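Local coordinates for ribosomal RNA processing protein 6 (PDB 4NLC) that probably trims RNA from its 3' end as an exosome-linked 3'-5' exoribonuclease active in ribosomal RNA processing, at residues T91-D96 against M112-R117; H191-K196 against T223-Y228; K199-A204 against A213-Y218. The protein carries 1 engineered substitution. One frame throughout, in Å; residues are numbered along the deposited sequence.

How the interactions relate
Following the chain from the N terminus, interaction 1 comes first: 91-96 against 112-117 pairs strands 92-100 and 108-115 of a beta hairpin in the central sheet, several residues back from its turn. Interaction 2 begins later, bringing 191-196, at the end of helix 185-193, against 223-228. Within its intervening chain lies interaction 3, where the loop 199-204 folds back on helix 213-224 before that helix ends in 223-228, where helix 226-238 begins. None of the three cross. Interactions 1 and 2 touch directly, Ser115 probably hydrogen-bonding to Thr223, so the sheet is tied to helices 213-224 and 226-238; interaction 3 shares helix 213-224 but does not touch interaction 1.

Interaction 1: residues T91-D96 against M112-R117; sequences TEIAVD and MQISTR
Ala94 and Ser115 pair at the middle of an antiparallel strand contact that lies inside the mixed central sheet of the exonuclease domain. Each donates its N-H to the other's carbonyl: Ala94 N to Ser115 O at 2.9 Å, almost straight at 177°, and Ser115 N back to Ala94 O. Two residues on, Asp96 and Gln113 form the next hydrogen-bonded pair, Gln113 N reaching Asp96 O at 2.8 Å. The non-hydrogen-bonded pair Val95-Ile114 lies between them, its side chains on the other face, where Val95 CG1 also lies 4.1 Å from Met112 CG. On that side Ile114 packs on Leu83 and Leu87 of helix 77-87. The two strands make a hairpin of the RNase H-like fold, and Asp96 matches the first acidic position of the DEDD exonuclease motif; its carboxylate lies close to those of Asp154 and Asp222, a grouping consistent with a metal-binding site. Ala94, on the same face as Asp96, meets Leu226 and Leu227, while Ser115 OG bonds to Asp120 and Thr223. Beyond the paired residues, a water bridges Glu92 O and Arg117 N. Here a salt bridge also joins the two segments: Arg117 NE gives its hydrogen to Glu92 OE2 at 2.8 Å, in the guanidinium plane, and NH2 adds a weak bond to the same oxygen. The carboxylate stands 77° to the guanidinium. Bent at chi2, the Glu92 chain turns OE2 to Arg117, whereas OE1 takes Thr91 OG1 and Gln54. Arg117 NH2 also forms a salt bridge with Asp231 of helix 226-238, its main polar partner, so Glu92 shares the guanidinium.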
ATOM      1  N   THR A  91     -14.486  18.625  -8.533  1.00 32.81           N
ATOM      2  CA  THR A  91     -13.230  19.220  -9.025  1.00 32.46           C
ATOM      3  C   THR A  91     -12.046  18.779  -8.141  1.00 33.68           C
ATOM      4  O   THR A  91     -10.886  18.957  -8.514  1.00 33.71           O
ATOM      5  CB  THR A  91     -13.349  20.750  -9.136  1.00 41.00           C
ATOM      6  OG1 THR A  91     -13.767  21.272  -7.877  1.00 37.51           O
ATOM      7  CG2 THR A  91     -14.314  21.184 -10.243  1.00 36.35           C
ATOM      8  N   GLU A  92     -12.350  18.220  -6.968  1.00 26.97           N
ATOM      9  CA  GLU A  92     -11.382  17.693  -6.023  1.00 25.60           C
ATOM     10  C   GLU A  92     -12.011  16.661  -5.101  1.00 29.93           C
ATOM     11  O   GLU A  92     -13.128  16.852  -4.611  1.00 28.80           O
ATOM     12  CB  GLU A  92     -10.599  18.774  -5.240  1.00 27.03           C
ATOM     13  CG  GLU A  92     -11.387  19.570  -4.216  1.00 34.39           C
ATOM     14  CD  GLU A  92     -12.217  20.707  -4.766  1.00 49.66           C
ATOM     15  OE1 GLU A  92     -11.825  21.291  -5.803  1.00 31.49           O
ATOM     16  OE2 GLU A  92     -13.283  20.992  -4.172  1.00 46.78           O
ATOM     17  N   ILE A  93     -11.283  15.549  -4.886  1.00 25.57           N
ATOM     18  CA  ILE A  93     -11.732  14.449  -4.023  1.00 24.35           C
ATOM     19  C   ILE A  93     -10.573  14.064  -3.156  1.00 28.33           C
ATOM     20  O   ILE A  93      -9.428  14.221  -3.594  1.00 26.05           O
ATOM     21  CB  ILE A  93     -12.288  13.222  -4.818  1.00 25.62           C
ATOM     22  CG1 ILE A  93     -11.157  12.439  -5.560  1.00 25.22           C
ATOM     23  CG2 ILE A  93     -13.453  13.610  -5.771  1.00 24.66           C
ATOM     24  CD1 ILE A  93     -11.599  11.142  -6.315  1.00 28.01           C
ATOM     25  N   ALA A  94     -10.861  13.554  -1.934  1.00 26.21           N
ATOM     26  CA  ALA A  94      -9.839  13.112  -0.972  1.00 24.82           C
ATOM     27  C   ALA A  94      -9.865  11.605  -0.987  1.00 28.66           C
ATOM     28  O   ALA A  94     -10.945  11.013  -0.935  1.00 27.50           O
ATOM     29  CB  ALA A  94     -10.154  13.625   0.419  1.00 24.97           C
ATOM     30  N   VAL A  95      -8.685  10.983  -1.119  1.00 25.41           N
ATOM     31  CA  VAL A  95      -8.556   9.542  -1.205  1.00 24.21           C
ATOM     32  C   VAL A  95      -7.533   9.021  -0.181  1.00 30.16           C
ATOM     33  O   VAL A  95      -6.520   9.672   0.101  1.00 30.90           O
ATOM     34  CB  VAL A  95      -8.209   9.067  -2.659  1.00 27.56           C
ATOM     35  CG1 VAL A  95      -8.298   7.537  -2.790  1.00 27.14           C
ATOM     36  CG2 VAL A  95      -9.083   9.749  -3.729  1.00 26.18           C
ATOM     37  N   ASP A  96      -7.804   7.824   0.352  1.00 26.13           N
ATOM     38  CA  ASP A  96      -6.916   7.051   1.210  1.00 26.37           C
ATOM     39  C   ASP A  96      -7.177   5.545   0.985  1.00 30.39           C
ATOM     40  O   ASP A  96      -8.188   5.158   0.396  1.00 30.35           O
ATOM     41  CB  ASP A  96      -7.005   7.453   2.695  1.00 28.47           C
ATOM     42  CG  ASP A  96      -5.853   6.939   3.567  1.00 36.27           C
ATOM     43  OD1 ASP A  96      -4.755   6.649   3.008  1.00 33.96           O
ATOM     44  OD2 ASP A  96      -6.043   6.837   4.805  1.00 42.39           O
ATOM     45  N   MET A 112     -10.677   1.342   0.197  1.00 24.86           N
ATOM     46  CA  MET A 112     -10.392   2.647  -0.393  1.00 23.40           C
ATOM     47  C   MET A 112     -11.427   3.580   0.245  1.00 27.66           C
ATOM     48  O   MET A 112     -12.603   3.238   0.322  1.00 25.20           O
ATOM     49  CB  MET A 112     -10.541   2.630  -1.933  1.00 24.36           C
ATOM     50  CG  MET A 112     -10.357   4.001  -2.582  1.00 27.20           C
ATOM     51  SD  MET A 112     -10.575   3.997  -4.384  1.00 32.84           S
ATOM     52  CE  MET A 112      -8.991   3.429  -4.891  1.00 28.87           C
ATOM     53  N   GLN A 113     -10.987   4.739   0.704  1.00 23.30           N
ATOM     54  CA  GLN A 113     -11.900   5.703   1.296  1.00 22.75           C
ATOM     55  C   GLN A 113     -11.866   6.917   0.380  1.00 26.37           C
ATOM     56  O   GLN A 113     -10.805   7.286  -0.143  1.00 22.26           O
ATOM     57  CB  GLN A 113     -11.474   6.074   2.741  1.00 24.26           C
ATOM     58  CG  GLN A 113     -11.434   4.881   3.712  1.00 26.77           C
ATOM     59  CD  GLN A 113     -10.034   4.415   3.948  1.00 36.84           C
ATOM     60  OE1 GLN A 113      -9.297   4.957   4.763  1.00 45.79           O
ATOM     61  NE2 GLN A 113      -9.615   3.432   3.209  1.00 26.52           N
ATOM     62  N   ILE A 114     -13.035   7.502   0.149  1.00 25.13           N
ATOM     63  CA  ILE A 114     -13.162   8.687  -0.696  1.00 25.66           C
ATOM     64  C   ILE A 114     -14.082   9.681  -0.030  1.00 30.15           C
ATOM     65  O   ILE A 114     -15.208   9.327   0.308  1.00 31.36           O
ATOM     66  CB  ILE A 114     -13.656   8.371  -2.154  1.00 28.53           C
ATOM     67  CG1 ILE A 114     -12.689   7.436  -2.925  1.00 29.25           C
ATOM     68  CG2 ILE A 114     -13.852   9.670  -2.958  1.00 27.52           C
ATOM     69  CD1 ILE A 114     -13.385   6.308  -3.638  1.00 40.97           C
ATOM     70  N   SER A 115     -13.656  10.939   0.058  1.00 25.67           N
ATOM     71  CA  SER A 115     -14.546  11.987   0.525  1.00 26.04           C
ATOM     72  C   SER A 115     -14.686  13.047  -0.547  1.00 29.30           C
ATOM     73  O   SER A 115     -13.704  13.407  -1.207  1.00 26.91           O
ATOM     74  CB  SER A 115     -14.044  12.643   1.810  1.00 28.17           C
ATOM     75  OG  SER A 115     -14.132  11.813   2.957  1.00 33.95           O
ATOM     76  N   THR A 116     -15.900  13.582  -0.671  1.00 27.16           N
ATOM     77  CA  THR A 116     -16.215  14.728  -1.522  1.00 28.50           C
ATOM     78  C   THR A 116     -16.613  15.822  -0.546  1.00 32.83           C
ATOM     79  O   THR A 116     -16.743  15.553   0.649  1.00 32.23           O
ATOM     80  CB  THR A 116     -17.337  14.437  -2.579  1.00 32.01           C
ATOM     81  OG1 THR A 116     -18.625  14.402  -1.971  1.00 34.38           O
ATOM     82  CG2 THR A 116     -17.095  13.173  -3.388  1.00 26.52           C
ATOM     83  N   ARG A 117     -16.852  17.040  -1.043  1.00 30.60           N
ATOM     84  CA  ARG A 117     -17.311  18.156  -0.212  1.00 30.46           C
ATOM     85  C   ARG A 117     -18.660  17.864   0.461  1.00 32.43           C
ATOM     86  O   ARG A 117     -18.981  18.509   1.445  1.00 32.55           O
ATOM     87  CB  ARG A 117     -17.448  19.445  -1.067  1.00 29.45           C
ATOM     88  CG  ARG A 117     -16.152  19.912  -1.730  1.00 29.38           C
ATOM     89  CD  ARG A 117     -15.033  20.178  -0.726  1.00 30.90           C
ATOM     90  NE  ARG A 117     -13.906  20.765  -1.427  1.00 32.79           N
ATOM     91  CZ  ARG A 117     -12.926  21.456  -0.867  1.00 41.14           C
ATOM     92  NH1 ARG A 117     -12.880  21.608   0.450  1.00 36.49           N
ATOM     93  NH2 ARG A 117     -11.981  21.995  -1.617  1.00 29.88           N
TER
HETATM   94  O   HOH W   1     -15.626  17.184  -3.744  1.00 30.87           O

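Interaction 2: residues H191-K196 against T223-Y228; sequences HFCQVK and THFLLY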
ATOM      1  N   HIS A 191      -4.186  19.940  13.827  1.00 32.52           N
ATOM      2  CA  HIS A 191      -3.739  21.330  13.655  1.00 32.87           C
ATOM      3  C   HIS A 191      -4.809  22.223  13.027  1.00 38.11           C
ATOM      4  O   HIS A 191      -5.069  23.323  13.511  1.00 38.20           O
ATOM      5  CB  HIS A 191      -2.433  21.389  12.837  1.00 32.74           C
ATOM      6  CG  HIS A 191      -1.840  22.754  12.745  1.00 36.47           C
ATOM      7  ND1 HIS A 191      -1.266  23.356  13.834  1.00 39.25           N
ATOM      8  CD2 HIS A 191      -1.759  23.593  11.688  1.00 38.68           C
ATOM      9  CE1 HIS A 191      -0.844  24.542  13.415  1.00 39.08           C
ATOM     10  NE2 HIS A 191      -1.109  24.724  12.128  1.00 39.03           N
ATOM     11  N   PHE A 192      -5.435  21.740  11.962  1.00 35.41           N
ATOM     12  CA  PHE A 192      -6.428  22.517  11.234  1.00 35.13           C
ATOM     13  C   PHE A 192      -7.871  22.338  11.720  1.00 39.65           C
ATOM     14  O   PHE A 192      -8.633  23.299  11.710  1.00 40.14           O
ATOM     15  CB  PHE A 192      -6.318  22.228   9.736  1.00 35.61           C
ATOM     16  CG  PHE A 192      -5.017  22.705   9.130  1.00 36.88           C
ATOM     17  CD1 PHE A 192      -4.721  24.068   9.053  1.00 39.01           C
ATOM     18  CD2 PHE A 192      -4.113  21.800   8.582  1.00 37.03           C
ATOM     19  CE1 PHE A 192      -3.540  24.510   8.460  1.00 38.75           C
ATOM     20  CE2 PHE A 192      -2.924  22.245   7.997  1.00 39.27           C
ATOM     21  CZ  PHE A 192      -2.647  23.597   7.941  1.00 37.80           C
ATOM     22  N   CYS A 193      -8.250  21.127  12.115  1.00 35.54           N
ATOM     23  CA  CYS A 193      -9.629  20.850  12.508  1.00 35.86           C
ATOM     24  C   CYS A 193      -9.834  20.740  14.004  1.00 42.73           C
ATOM     25  O   CYS A 193     -10.984  20.748  14.436  1.00 43.55           O
ATOM     26  CB  CYS A 193     -10.146  19.603  11.794  1.00 34.73           C
ATOM     27  SG  CYS A 193      -9.731  19.518  10.040  1.00 36.89           S
ATOM     28  N   GLN A 194      -8.745  20.580  14.789  1.00 40.69           N
ATOM     29  CA  GLN A 194      -8.788  20.394  16.243  1.00 42.03           C
ATOM     30  C   GLN A 194      -9.549  19.101  16.625  1.00 46.38           C
ATOM     31  O   GLN A 194     -10.274  19.066  17.629  1.00 48.10           O
ATOM     32  CB  GLN A 194      -9.328  21.644  16.974  1.00 44.67           C
ATOM     33  CG  GLN A 194      -8.302  22.744  17.183  1.00 59.19           C
ATOM     34  CD  GLN A 194      -8.743  23.707  18.262  1.00 87.61           C
ATOM     35  OE1 GLN A 194      -9.456  23.349  19.212  1.00 86.79           O
ATOM     36  NE2 GLN A 194      -8.311  24.954  18.157  1.00 81.25           N
ATOM     37  N   VAL A 195      -9.375  18.052  15.795  1.00 40.18           N
ATOM     38  CA  VAL A 195      -9.943  16.710  15.959  1.00 39.14           C
ATOM     39  C   VAL A 195      -8.763  15.728  16.184  1.00 42.24           C
ATOM     40  O   VAL A 195      -7.811  15.704  15.388  1.00 39.84           O
ATOM     41  CB  VAL A 195     -10.825  16.269  14.734  1.00 41.86           C
ATOM     42  CG1 VAL A 195     -11.233  14.793  14.819  1.00 40.96           C
ATOM     43  CG2 VAL A 195     -12.058  17.153  14.572  1.00 42.23           C
ATOM     44  N   LYS A 196      -8.853  14.901  17.245  1.00 39.01           N
ATOM     45  CA  LYS A 196      -7.842  13.882  17.504  1.00 39.29           C
ATOM     46  C   LYS A 196      -8.264  12.581  16.850  1.00 43.02           C
ATOM     47  O   LYS A 196      -9.311  12.029  17.185  1.00 42.60           O
ATOM     48  CB  LYS A 196      -7.555  13.706  19.004  1.00 43.25           C
ATOM     49  CG  LYS A 196      -6.499  14.676  19.493  1.00 57.63           C
ATOM     50  CD  LYS A 196      -5.228  13.977  19.973  1.00 73.00           C
ATOM     51  CE  LYS A 196      -4.090  14.964  20.084  1.00 84.05           C
ATOM     52  NZ  LYS A 196      -2.834  14.339  20.567  1.00 93.61           N
ATOM     53  N   THR A 223     -10.348  10.443   5.437  1.00 27.36           N
ATOM     54  CA  THR A 223     -10.571  11.316   4.278  1.00 26.52           C
ATOM     55  C   THR A 223     -11.517  12.482   4.556  1.00 31.07           C
ATOM     56  O   THR A 223     -11.460  13.492   3.858  1.00 30.63           O
ATOM     57  CB  THR A 223     -11.067  10.518   3.066  1.00 29.35           C
ATOM     58  OG1 THR A 223     -12.306   9.866   3.377  1.00 25.09           O
ATOM     59  CG2 THR A 223     -10.043   9.542   2.545  1.00 28.35           C
ATOM     60  N   HIS A 224     -12.440  12.315   5.516  1.00 28.96           N
ATOM     61  CA  HIS A 224     -13.479  13.292   5.889  1.00 28.73           C
ATOM     62  C   HIS A 224     -12.984  14.747   6.076  1.00 31.31           C
ATOM     63  O   HIS A 224     -13.678  15.684   5.655  1.00 31.14           O
ATOM     64  CB  HIS A 224     -14.206  12.804   7.140  1.00 29.83           C
ATOM     65  CG  HIS A 224     -15.295  13.723   7.587  1.00 33.54           C
ATOM     66  ND1 HIS A 224     -16.566  13.631   7.072  1.00 34.84           N
ATOM     67  CD2 HIS A 224     -15.249  14.745   8.478  1.00 35.31           C
ATOM     68  CE1 HIS A 224     -17.259  14.593   7.660  1.00 35.13           C
ATOM     69  NE2 HIS A 224     -16.500  15.298   8.505  1.00 35.67           N
ATOM     70  N   PHE A 225     -11.772  14.931   6.637  1.00 25.70           N
ATOM     71  CA  PHE A 225     -11.233  16.279   6.881  1.00 26.19           C
ATOM     72  C   PHE A 225     -10.185  16.736   5.844  1.00 29.69           C
ATOM     73  O   PHE A 225      -9.726  17.881   5.902  1.00 28.57           O
ATOM     74  CB  PHE A 225     -10.630  16.374   8.303  1.00 26.86           C
ATOM     75  CG  PHE A 225     -11.479  15.782   9.411  1.00 27.95           C
ATOM     76  CD1 PHE A 225     -12.437  16.551  10.063  1.00 30.55           C
ATOM     77  CD2 PHE A 225     -11.281  14.477   9.838  1.00 28.29           C
ATOM     78  CE1 PHE A 225     -13.196  16.014  11.102  1.00 30.41           C
ATOM     79  CE2 PHE A 225     -12.076  13.930  10.844  1.00 31.20           C
ATOM     80  CZ  PHE A 225     -12.996  14.713  11.497  1.00 29.61           C
ATOM     81  N   LEU A 226      -9.804  15.842   4.926  1.00 26.46           N
ATOM     82  CA  LEU A 226      -8.719  16.062   3.997  1.00 26.53           C
ATOM     83  C   LEU A 226      -8.952  17.187   2.984  1.00 30.20           C
ATOM     84  O   LEU A 226      -7.999  17.901   2.661  1.00 28.64           O
ATOM     85  CB  LEU A 226      -8.310  14.753   3.303  1.00 27.10           C
ATOM     86  CG  LEU A 226      -6.883  14.705   2.690  1.00 32.86           C
ATOM     87  CD1 LEU A 226      -5.818  15.222   3.679  1.00 33.01           C
ATOM     88  CD2 LEU A 226      -6.520  13.288   2.253  1.00 34.73           C
ATOM     89  N   LEU A 227     -10.183  17.390   2.505  1.00 27.51           N
ATOM     90  CA  LEU A 227     -10.394  18.501   1.561  1.00 27.32           C
ATOM     91  C   LEU A 227     -10.319  19.866   2.233  1.00 30.41           C
ATOM     92  O   LEU A 227      -9.853  20.797   1.603  1.00 29.48           O
ATOM     93  CB  LEU A 227     -11.670  18.351   0.742  1.00 27.35           C
ATOM     94  CG  LEU A 227     -11.712  17.164  -0.214  1.00 30.09           C
ATOM     95  CD1 LEU A 227     -13.093  17.031  -0.816  1.00 29.05           C
ATOM     96  CD2 LEU A 227     -10.630  17.255  -1.269  1.00 27.60           C
ATOM     97  N   TYR A 228     -10.716  19.976   3.514  1.00 27.63           N
ATOM     98  CA  TYR A 228     -10.577  21.238   4.275  1.00 27.64           C
ATOM     99  C   TYR A 228      -9.104  21.505   4.501  1.00 30.56           C
ATOM    100  O   TYR A 228      -8.672  22.637   4.344  1.00 30.79           O
ATOM    101  CB  TYR A 228     -11.308  21.196   5.621  1.00 28.28           C
ATOM    102  CG  TYR A 228     -11.074  22.422   6.495  1.00 29.90           C
ATOM    103  CD1 TYR A 228     -11.679  23.643   6.198  1.00 32.34           C
ATOM    104  CD2 TYR A 228     -10.276  22.351   7.634  1.00 30.27           C
ATOM    105  CE1 TYR A 228     -11.494  24.764   7.009  1.00 31.86           C
ATOM    106  CE2 TYR A 228     -10.071  23.472   8.447  1.00 31.77           C
ATOM    107  CZ  TYR A 228     -10.691  24.673   8.133  1.00 38.11           C
ATOM    108  OH  TYR A 228     -10.517  25.770   8.938  1.00 39.56           O
TER
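Cys193 points its thiol between two aromatic side chains, with SG 3.7 Å from Phe225 CB and 3.8 Å from Tyr228 CD2. Its sulfur approaches both rings obliquely, about 5.0 Å from the centroid of each, so it makes two Cys sulfur-aromatic contacts. Placing SG beside the backbone N (chi1 -44°) brings it to this position. Val195 lies across the far end of the Phe225 ring at about a right angle: CG1 touches Phe225 CZ at 3.8 Å, and CG2 meets CE1. One face of Phe225 is covered by the neighbouring His224, and Tyr63 meets the ring edge-to-face. Tyr228 presents its edge to the backbone, CE2 lying 3.6 Å from Phe192 O near the ring plane, while its OH bonds to Arg232. Phe192 CB also packs on Tyr228 CE2, off the ring plane, while its own ring turns away, onto Leu233 and Leu236 further along helix 226-238. Gln194, with positive phi, turns the chain out of helical geometry and brings Val195 back against Phe225. No hydrogen bond crosses; apolar and sulfur-aromatic packing joins the end of helix 185-193 to the junction of helices 213-224 and 226-238 within the RNase H-like fold of the DEDD exonuclease domain.

Interaction 3: residues K199-A204 against A213-Y218; sequences KKYQTA and AEMVSY
Tyr201 CB sits over one face of the Tyr218 ring, 3.8 Å from its centroid and 20° off the ring normal, a CH-pi contact displaced toward the rim. The two tyrosines slide past each other in opposite directions, so the Tyr201 ring runs back toward the first turn of the helix. There its CD1 meets Met215 CG at 3.5 Å and its hydroxyl OH lies 3.2 Å from Glu214 CB. Met215 SD, at 5.2 Å from the Tyr201 centroid, stands obliquely to that ring in a Met-aromatic contact. A bend at chi3 (76°) then carries the methyl CE to Ala204 CB, 3.7 Å away. At the other end, Tyr218 OH reaches over Gln202, 3.4 Å from its CA; with CG anti to the backbone N (chi1 180°), the Tyr218 ring extends out from the helix to the loop. No hydrogen bond crosses between the segments. What presents the loop side is a pair of overlapping type I turns, Lys199-Gln202 and Tyr201-Ala204, the second closed by Ala204 N to Tyr201 O at 3.2 Å. Trp206 packs against Met215, and its NE1 makes a weak hydrogen bond to Tyr201 O. On the helix side, Glu214, Met215 and Tyr218 fall on one face of helix 213-224. Tyr218 probably corresponds by sequence to the tyrosine of the YxxxD motif of DEDD-Y exonucleases, and the loop packs against it.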
ATOM      1  N   LYS A 199      -5.762   6.468  17.025  1.00 57.24           N
ATOM      2  CA  LYS A 199      -4.484   5.803  16.736  1.00 57.03           C
ATOM      3  C   LYS A 199      -4.641   4.277  16.530  1.00 59.40           C
ATOM      4  O   LYS A 199      -4.052   3.705  15.607  1.00 58.01           O
ATOM      5  CB  LYS A 199      -3.513   6.081  17.909  1.00 61.00           C
ATOM      6  CG  LYS A 199      -2.071   5.615  17.687  1.00 83.57           C
ATOM      7  CD  LYS A 199      -1.330   5.433  19.009  1.00 94.89           C
ATOM      8  CE  LYS A 199       0.032   4.813  18.812  1.00109.26           C
ATOM      9  NZ  LYS A 199       0.693   4.487  20.108  1.00120.07           N
ATOM     10  N   LYS A 200      -5.420   3.642  17.427  1.00 55.44           N
ATOM     11  CA  LYS A 200      -5.710   2.212  17.578  1.00 54.72           C
ATOM     12  C   LYS A 200      -5.844   1.345  16.294  1.00 57.90           C
ATOM     13  O   LYS A 200      -5.489   0.164  16.352  1.00 58.07           O
ATOM     14  CB  LYS A 200      -6.997   2.053  18.401  1.00 56.56           C
ATOM     15  CG  LYS A 200      -7.005   0.826  19.299  1.00 75.85           C
ATOM     16  CD  LYS A 200      -8.406   0.486  19.793  1.00 87.28           C
ATOM     17  CE  LYS A 200      -8.393  -0.727  20.692  1.00100.87           C
ATOM     18  NZ  LYS A 200      -9.760  -1.087  21.154  1.00109.49           N
ATOM     19  N   TYR A 201      -6.378   1.887  15.170  1.00 51.73           N
ATOM     20  CA  TYR A 201      -6.660   1.020  14.015  1.00 50.40           C
ATOM     21  C   TYR A 201      -5.681   1.088  12.822  1.00 53.97           C
ATOM     22  O   TYR A 201      -5.900   0.378  11.845  1.00 52.95           O
ATOM     23  CB  TYR A 201      -8.104   1.241  13.538  1.00 50.30           C
ATOM     24  CG  TYR A 201      -9.108   0.900  14.615  1.00 51.02           C
ATOM     25  CD1 TYR A 201      -9.362  -0.423  14.963  1.00 52.85           C
ATOM     26  CD2 TYR A 201      -9.739   1.900  15.349  1.00 52.14           C
ATOM     27  CE1 TYR A 201     -10.237  -0.746  15.998  1.00 53.10           C
ATOM     28  CE2 TYR A 201     -10.631   1.589  16.376  1.00 53.60           C
ATOM     29  CZ  TYR A 201     -10.869   0.264  16.702  1.00 59.58           C
ATOM     30  OH  TYR A 201     -11.741  -0.056  17.711  1.00 62.36           O
ATOM     31  N   GLN A 202      -4.582   1.846  12.918  1.00 51.84           N
ATOM     32  CA  GLN A 202      -3.591   1.914  11.836  1.00 52.29           C
ATOM     33  C   GLN A 202      -3.016   0.523  11.497  1.00 57.32           C
ATOM     34  O   GLN A 202      -2.813   0.214  10.312  1.00 57.36           O
ATOM     35  CB  GLN A 202      -2.456   2.884  12.198  1.00 54.12           C
ATOM     36  CG  GLN A 202      -1.597   3.291  10.988  1.00 74.71           C
ATOM     37  CD  GLN A 202      -0.383   4.125  11.343  1.00 93.72           C
ATOM     38  OE1 GLN A 202       0.093   4.147  12.490  1.00 89.84           O
ATOM     39  NE2 GLN A 202       0.166   4.809  10.347  1.00 80.60           N
ATOM     40  N   THR A 203      -2.806  -0.316  12.543  1.00 52.76           N
ATOM     41  CA  THR A 203      -2.236  -1.669  12.442  1.00 51.53           C
ATOM     42  C   THR A 203      -3.286  -2.808  12.510  1.00 50.62           C
ATOM     43  O   THR A 203      -2.908  -3.973  12.650  1.00 50.77           O
ATOM     44  CB  THR A 203      -1.129  -1.854  13.493  1.00 57.34           C
ATOM     45  OG1 THR A 203      -1.701  -1.788  14.799  1.00 57.31           O
ATOM     46  CG2 THR A 203      -0.007  -0.836  13.346  1.00 55.38           C
ATOM     47  N   ALA A 204      -4.583  -2.487  12.373  1.00 43.46           N
ATOM     48  CA  ALA A 204      -5.671  -3.481  12.385  1.00 41.63           C
ATOM     49  C   ALA A 204      -5.641  -4.441  11.157  1.00 39.84           C
ATOM     50  O   ALA A 204      -4.860  -4.238  10.219  1.00 38.04           O
ATOM     51  CB  ALA A 204      -7.020  -2.776  12.464  1.00 41.94           C
ATOM     52  N   ALA A 213     -18.089  -1.193  13.294  1.00 32.23           N
ATOM     53  CA  ALA A 213     -18.386   0.243  13.369  1.00 32.80           C
ATOM     54  C   ALA A 213     -17.169   1.163  13.678  1.00 35.97           C
ATOM     55  O   ALA A 213     -16.992   2.185  13.014  1.00 35.72           O
ATOM     56  CB  ALA A 213     -19.503   0.490  14.374  1.00 34.15           C
ATOM     57  N   GLU A 214     -16.314   0.771  14.625  1.00 33.39           N
ATOM     58  CA  GLU A 214     -15.130   1.555  15.025  1.00 33.03           C
ATOM     59  C   GLU A 214     -14.142   1.696  13.868  1.00 35.28           C
ATOM     60  O   GLU A 214     -13.496   2.747  13.711  1.00 33.91           O
ATOM     61  CB  GLU A 214     -14.426   0.931  16.245  1.00 35.08           C
ATOM     62  CG  GLU A 214     -15.263   0.865  17.515  1.00 48.96           C
ATOM     63  CD  GLU A 214     -16.229  -0.302  17.684  1.00 69.28           C
ATOM     64  OE1 GLU A 214     -16.764  -0.437  18.808  1.00 77.68           O
ATOM     65  OE2 GLU A 214     -16.462  -1.071  16.719  1.00 50.13           O
ATOM     66  N   MET A 215     -14.011   0.617  13.070  1.00 30.93           N
ATOM     67  CA  MET A 215     -13.134   0.592  11.891  1.00 29.50           C
ATOM     68  C   MET A 215     -13.794   1.331  10.700  1.00 34.02           C
ATOM     69  O   MET A 215     -13.093   1.984   9.915  1.00 33.97           O
ATOM     70  CB  MET A 215     -12.739  -0.841  11.548  1.00 31.47           C
ATOM     71  CG  MET A 215     -11.652  -1.367  12.448  1.00 35.24           C
ATOM     72  SD  MET A 215     -11.267  -3.119  12.249  1.00 38.97           S
ATOM     73  CE  MET A 215     -10.330  -3.128  10.768  1.00 34.43           C
ATOM     74  N   VAL A 216     -15.143   1.312  10.617  1.00 30.93           N
ATOM     75  CA  VAL A 216     -15.855   2.086   9.586  1.00 31.39           C
ATOM     76  C   VAL A 216     -15.598   3.581   9.898  1.00 35.20           C
ATOM     77  O   VAL A 216     -15.246   4.343   9.000  1.00 34.59           O
ATOM     78  CB  VAL A 216     -17.368   1.761   9.517  1.00 35.37           C
ATOM     79  CG1 VAL A 216     -18.088   2.715   8.574  1.00 35.33           C
ATOM     80  CG2 VAL A 216     -17.614   0.307   9.101  1.00 34.81           C
ATOM     81  N   SER A 217     -15.709   3.967  11.184  1.00 31.58           N
ATOM     82  CA  SER A 217     -15.467   5.346  11.635  1.00 32.11           C
ATOM     83  C   SER A 217     -14.005   5.772  11.396  1.00 35.24           C
ATOM     84  O   SER A 217     -13.778   6.865  10.868  1.00 34.29           O
ATOM     85  CB  SER A 217     -15.876   5.526  13.091  1.00 34.17           C
ATOM     86  OG  SER A 217     -15.605   6.862  13.466  1.00 40.87           O
ATOM     87  N   TYR A 218     -13.028   4.882  11.722  1.00 31.85           N
ATOM     88  CA  TYR A 218     -11.605   5.116  11.456  1.00 32.21           C
ATOM     89  C   TYR A 218     -11.345   5.388   9.973  1.00 32.88           C
ATOM     90  O   TYR A 218     -10.612   6.326   9.640  1.00 31.89           O
ATOM     91  CB  TYR A 218     -10.735   3.916  11.905  1.00 35.06           C
ATOM     92  CG  TYR A 218      -9.253   4.132  11.653  1.00 37.93           C
ATOM     93  CD1 TYR A 218      -8.671   3.771  10.440  1.00 39.62           C
ATOM     94  CD2 TYR A 218      -8.441   4.726  12.614  1.00 39.09           C
ATOM     95  CE1 TYR A 218      -7.321   4.003  10.188  1.00 41.05           C
ATOM     96  CE2 TYR A 218      -7.083   4.925  12.389  1.00 39.86           C
ATOM     97  CZ  TYR A 218      -6.526   4.567  11.174  1.00 47.72           C
ATOM     98  OH  TYR A 218      -5.188   4.791  10.960  1.00 48.69           O
TER